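Local coordinates for myroilysin (Myroides profundi, PDB 5CZW), which probably cleaves peptide bonds as a zinc metalloendopeptidase of the astacin (M12A) family, kept latent by a cysteine switch, at residues I89-Y100 against I110-W121. The protein carries 1 engineered substitution. Numbering follows the deposited sequence.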
loop_
_atom_site.group_PDB
_atom_site.type_symbol
_atom_site.label_atom_id
_atom_site.label_comp_id
_atom_site.label_asym_id
_atom_site.label_seq_id
_atom_site.Cartn_x
_atom_site.Cartn_y
_atom_site.Cartn_z
ATOM N N ILE A 89 -0.588 -3.482 -13.361
ATOM C CA ILE A 89 -0.744 -3.592 -11.887
ATOM C C ILE A 89 -1.361 -4.929 -11.662
ATOM O O ILE A 89 -2.365 -5.301 -12.250
ATOM C CB ILE A 89 -1.604 -2.471 -11.320
ATOM C CG1 ILE A 89 -0.835 -1.137 -11.510
ATOM C CG2 ILE A 89 -1.931 -2.706 -9.833
ATOM C CD1 ILE A 89 -1.654 0.071 -11.200
ATOM N N ARG A 90 -0.700 -5.685 -10.778
ATOM C CA ARG A 90 -1.095 -7.093 -10.482
ATOM C C ARG A 90 -1.320 -7.248 -8.968
ATOM O O ARG A 90 -0.396 -7.084 -8.159
ATOM C CB ARG A 90 -0.099 -8.131 -10.987
ATOM C CG ARG A 90 0.097 -7.993 -12.514
ATOM C CD ARG A 90 1.136 -8.974 -13.083
ATOM N NE ARG A 90 2.452 -8.706 -12.605
ATOM C CZ ARG A 90 3.282 -7.831 -13.109
ATOM N NH1 ARG A 90 2.908 -7.088 -14.075
ATOM N NH2 ARG A 90 4.494 -7.654 -12.565
ATOM N N VAL A 91 -2.589 -7.363 -8.620
ATOM C CA VAL A 91 -3.057 -7.285 -7.218
ATOM C C VAL A 91 -3.381 -8.708 -6.646
ATOM O O VAL A 91 -4.177 -9.516 -7.225
ATOM C CB VAL A 91 -4.389 -6.510 -7.147
ATOM C CG1 VAL A 91 -4.797 -6.444 -5.664
ATOM C CG2 VAL A 91 -4.266 -5.169 -7.828
ATOM N N THR A 92 -2.691 -9.046 -5.583
ATOM C CA THR A 92 -3.040 -10.223 -4.798
ATOM C C THR A 92 -3.706 -9.914 -3.486
ATOM O O THR A 92 -3.714 -8.767 -3.060
ATOM C CB THR A 92 -1.800 -11.078 -4.573
ATOM O OG1 THR A 92 -0.770 -10.271 -4.056
ATOM C CG2 THR A 92 -1.343 -11.751 -5.921
ATOM N N PHE A 93 -4.174 -11.003 -2.839
ATOM C CA PHE A 93 -4.953 -10.934 -1.615
ATOM C C PHE A 93 -4.363 -11.896 -0.597
ATOM O O PHE A 93 -5.122 -12.678 0.106
ATOM C CB PHE A 93 -6.396 -11.260 -1.921
ATOM C CG PHE A 93 -7.007 -10.232 -2.823
ATOM C CD1 PHE A 93 -7.535 -9.010 -2.311
ATOM C CD2 PHE A 93 -7.019 -10.446 -4.150
ATOM C CE1 PHE A 93 -8.061 -8.070 -3.188
ATOM C CE2 PHE A 93 -7.526 -9.476 -4.992
ATOM C CZ PHE A 93 -8.009 -8.315 -4.502
ATOM N N THR A 94 -3.059 -11.841 -0.488
ATOM C CA THR A 94 -2.365 -12.839 0.370
ATOM C C THR A 94 -2.520 -12.362 1.809
ATOM O O THR A 94 -1.960 -11.320 2.222
ATOM C CB THR A 94 -0.899 -12.919 -0.027
ATOM O OG1 THR A 94 -0.789 -13.360 -1.394
ATOM C CG2 THR A 94 -0.145 -13.811 0.908
ATOM N N GLN A 95 -3.158 -13.235 2.600
ATOM C CA GLN A 95 -3.550 -12.886 3.962
ATOM C C GLN A 95 -2.321 -12.866 4.856
ATOM O O GLN A 95 -1.512 -13.784 4.828
ATOM C CB GLN A 95 -4.604 -13.894 4.515
ATOM C CG GLN A 95 -5.972 -13.758 3.854
ATOM C CD GLN A 95 -6.458 -12.351 3.959
ATOM O OE1 GLN A 95 -6.686 -11.877 5.050
ATOM N NE2 GLN A 95 -6.471 -11.655 2.856
ATOM N N GLY A 96 -2.199 -11.850 5.690
ATOM C CA GLY A 96 -1.080 -11.770 6.609
ATOM C C GLY A 96 0.226 -11.212 6.171
ATOM O O GLY A 96 1.078 -11.029 7.002
ATOM N N ALA A 97 0.357 -10.920 4.856
ATOM C CA ALA A 97 1.573 -10.368 4.223
ATOM C C ALA A 97 1.726 -8.876 4.318
ATOM O O ALA A 97 2.704 -8.284 3.855
ATOM C CB ALA A 97 1.535 -10.734 2.798
ATOM N N GLY A 98 0.710 -8.264 4.942
ATOM C CA GLY A 98 0.582 -6.821 4.910
ATOM C C GLY A 98 -0.030 -6.330 3.639
ATOM O O GLY A 98 -0.375 -7.088 2.786
ATOM N N SER A 99 -0.267 -5.041 3.537
ATOM C CA SER A 99 -0.761 -4.477 2.267
ATOM C C SER A 99 0.314 -3.564 1.796
ATOM O O SER A 99 1.065 -2.958 2.594
ATOM C CB SER A 99 -2.077 -3.674 2.485
ATOM O OG SER A 99 -3.168 -4.476 2.911
ATOM N N TYR A 100 0.419 -3.425 0.470
ATOM C CA TYR A 100 1.539 -2.731 -0.154
ATOM C C TYR A 100 1.318 -2.534 -1.609
ATOM O O TYR A 100 0.556 -3.296 -2.220
ATOM C CB TYR A 100 2.884 -3.558 0.066
ATOM C CG TYR A 100 2.951 -5.031 -0.267
ATOM C CD1 TYR A 100 3.154 -5.489 -1.567
ATOM C CD2 TYR A 100 2.693 -5.965 0.717
ATOM C CE1 TYR A 100 3.182 -6.814 -1.836
ATOM C CE2 TYR A 100 2.735 -7.314 0.457
ATOM C CZ TYR A 100 2.938 -7.747 -0.806
ATOM O OH TYR A 100 2.976 -9.086 -1.160
ATOM N N ILE A 110 8.536 -4.928 -12.206
ATOM C CA ILE A 110 8.337 -6.152 -11.448
ATOM C C ILE A 110 8.147 -7.310 -12.447
ATOM O O ILE A 110 7.340 -7.211 -13.389
ATOM C CB ILE A 110 7.067 -6.042 -10.561
ATOM C CG1 ILE A 110 7.163 -4.857 -9.560
ATOM C CG2 ILE A 110 6.805 -7.367 -9.860
ATOM C CD1 ILE A 110 8.409 -4.866 -8.659
ATOM N N PRO A 111 8.846 -8.449 -12.231
ATOM C CA PRO A 111 8.639 -9.569 -13.150
ATOM C C PRO A 111 7.196 -9.991 -13.252
ATOM O O PRO A 111 6.426 -9.890 -12.280
ATOM C CB PRO A 111 9.491 -10.709 -12.534
ATOM C CG PRO A 111 10.435 -10.041 -11.633
ATOM C CD PRO A 111 9.876 -8.712 -11.235
ATOM N N SER A 112 6.843 -10.519 -14.388
ATOM C CA SER A 112 5.422 -10.700 -14.707
ATOM C C SER A 112 4.748 -11.771 -13.916
ATOM O O SER A 112 3.517 -11.840 -13.951
ATOM C CB SER A 112 5.188 -10.837 -16.204
ATOM O OG SER A 112 5.849 -11.994 -16.658
ATOM N N ASN A 113 5.529 -12.664 -13.309
ATOM C CA ASN A 113 5.002 -13.688 -12.432
ATOM C C ASN A 113 4.899 -13.339 -10.966
ATOM O O ASN A 113 4.665 -14.237 -10.173
ATOM C CB ASN A 113 5.777 -15.000 -12.569
ATOM C CG ASN A 113 7.230 -14.857 -12.302
ATOM O OD1 ASN A 113 7.789 -13.760 -12.123
ATOM N ND2 ASN A 113 7.890 -16.028 -12.204
ATOM N N GLU A 114 5.010 -12.065 -10.607
ATOM C CA GLU A 114 4.980 -11.597 -9.236
ATOM C C GLU A 114 3.940 -10.485 -9.180
ATOM O O GLU A 114 3.614 -9.833 -10.187
ATOM C CB GLU A 114 6.333 -10.969 -8.860
ATOM C CG GLU A 114 7.473 -11.954 -8.716
ATOM C CD GLU A 114 8.778 -11.338 -8.247
ATOM O OE1 GLU A 114 8.852 -10.141 -7.827
ATOM O OE2 GLU A 114 9.772 -12.115 -8.332
ATOM N N GLU A 115 3.460 -10.239 -7.988
ATOM C CA GLU A 115 2.503 -9.171 -7.819
ATOM C C GLU A 115 3.115 -7.828 -7.683
ATOM O O GLU A 115 4.297 -7.667 -7.296
ATOM C CB GLU A 115 1.677 -9.450 -6.564
ATOM C CG GLU A 115 2.352 -9.134 -5.228
ATOM C CD GLU A 115 3.313 -10.170 -4.715
ATOM O OE1 GLU A 115 3.754 -11.043 -5.520
ATOM O OE2 GLU A 115 3.641 -10.097 -3.519
ATOM N N THR A 116 2.327 -6.777 -8.026
ATOM C CA THR A 116 2.791 -5.422 -7.836
ATOM C C THR A 116 2.078 -4.701 -6.624
ATOM O O THR A 116 2.482 -3.587 -6.228
ATOM C CB THR A 116 2.625 -4.511 -9.057
ATOM O OG1 THR A 116 1.227 -4.154 -9.187
ATOM C CG2 THR A 116 3.184 -5.191 -10.270
ATOM N N MET A 117 1.013 -5.347 -6.140
ATOM C CA MET A 117 0.207 -4.815 -5.037
ATOM C C MET A 117 -0.379 -6.009 -4.260
ATOM O O MET A 117 -0.713 -7.047 -4.859
ATOM C CB MET A 117 -0.949 -4.011 -5.622
ATOM C CG MET A 117 -1.842 -3.325 -4.578
ATOM S SD MET A 117 -3.171 -2.307 -5.295
ATOM C CE MET A 117 -2.271 -1.059 -6.203
ATOM N N ASN A 118 -0.578 -5.867 -2.941
ATOM C CA ASN A 118 -1.226 -6.923 -2.134
ATOM C C ASN A 118 -2.147 -6.217 -1.113
ATOM O O ASN A 118 -1.816 -5.221 -0.561
ATOM C CB ASN A 118 -0.217 -7.741 -1.393
ATOM C CG ASN A 118 -0.811 -8.965 -0.730
ATOM O OD1 ASN A 118 -1.319 -9.856 -1.442
ATOM N ND2 ASN A 118 -0.898 -8.989 0.614
ATOM N N PHE A 119 -3.293 -6.854 -0.887
ATOM C CA PHE A 119 -4.175 -6.497 0.208
ATOM C C PHE A 119 -4.154 -7.695 1.169
ATOM O O PHE A 119 -4.576 -8.786 0.815
ATOM C CB PHE A 119 -5.530 -6.277 -0.368
ATOM C CG PHE A 119 -5.626 -4.996 -1.126
ATOM C CD1 PHE A 119 -5.451 -3.793 -0.471
ATOM C CD2 PHE A 119 -5.725 -5.008 -2.473
ATOM C CE1 PHE A 119 -5.507 -2.620 -1.222
ATOM C CE2 PHE A 119 -5.776 -3.871 -3.249
ATOM C CZ PHE A 119 -5.654 -2.656 -2.616
ATOM N N GLY A 120 -3.654 -7.414 2.349
ATOM C CA GLY A 120 -3.398 -8.488 3.298
ATOM C C GLY A 120 -4.470 -8.854 4.294
ATOM O O GLY A 120 -4.211 -9.779 5.089
ATOM N N TRP A 121 -5.558 -8.099 4.353
ATOM C CA TRP A 121 -6.566 -8.314 5.415
ATOM C C TRP A 121 -8.019 -8.134 5.059
ATOM O O TRP A 121 -8.887 -8.098 5.993
ATOM C CB TRP A 121 -6.228 -7.459 6.625
ATOM C CG TRP A 121 -6.158 -5.953 6.382
ATOM C CD1 TRP A 121 -7.188 -5.111 6.233
ATOM C CD2 TRP A 121 -4.973 -5.151 6.194
ATOM N NE1 TRP A 121 -6.760 -3.845 6.004
ATOM C CE2 TRP A 121 -5.389 -3.849 5.965
ATOM C CE3 TRP A 121 -3.595 -5.423 6.202
ATOM C CZ2 TRP A 121 -4.478 -2.798 5.761
ATOM C CZ3 TRP A 121 -2.712 -4.405 6.049
ATOM C CH2 TRP A 121 -3.148 -3.114 5.828
HETATM O O HOH W 1 -7.199 -9.383 1.477
HETATM O O HOH W 2 -1.782 -8.518 6.532
HETATM O O HOH W 3 -6.022 -5.413 2.933
#
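Strand 89-92 runs parallel to 117-118, pairing Val91 with Met117 and Thr92 with Asn118, and Tyr100 pairs antiparallel with Asn118 on its other side. Thr92 N to Met117 O (2.9 Å) is one rung of the parallel ladder.

Asn118 ties the loop together. Its CG stands anti to the backbone N (chi1 -171°), which carries the amide into the 92-98 bend. There OD1 accepts from Thr92 OG1 (2.7 Å) and from Thr94 N, the latter in the carbonyl plane on a lone pair. ND2 gives its two bonds to Thr94 O and Gly98 O, both near the amide plane. Four bonds fix the rotation of this buried amide and brace the type II turn from Thr94 to Ala97. Asn118 CB lies over one face of the Tyr100 ring, 3.5 Å from its centroid, a CH-pi contact. Tyr100 OH donates to the anti lone pair of Glu115 OE2 (2.7 Å), which also bonds Tyr170. Beyond Asn118, Ser99 OG sits over one face of the Trp121 ring, 3.2 Å from CZ3.

At the other end Arg90 bends at chi3 (-66°) and reaches into the type I turn from Pro111 to Glu114. NE meets Glu114 O nearly straight, at 2.9 Å, in the guanidinium plane. Thr116 CG2 and Ser112 CA cover opposite faces of that group, while Thr116 OG1 accepts from Arg90 N.

On the sheet face of Val91 and Met117, Val91 CG1 touches the Phe119 ring edge at CD2 (3.6 Å). Strand 117-118 lies between 89-92, which also pairs with 48-54, and the antiparallel outermost strand 100-101, as in metzincins, whose edge strand lines the active-site cleft. The Tyr100 side chain is about 5 Å from that of zinc ligand Cys23. Met117, Phe119 and Trp121 pack on helix 128-143, which carries zinc ligands His137 and His141.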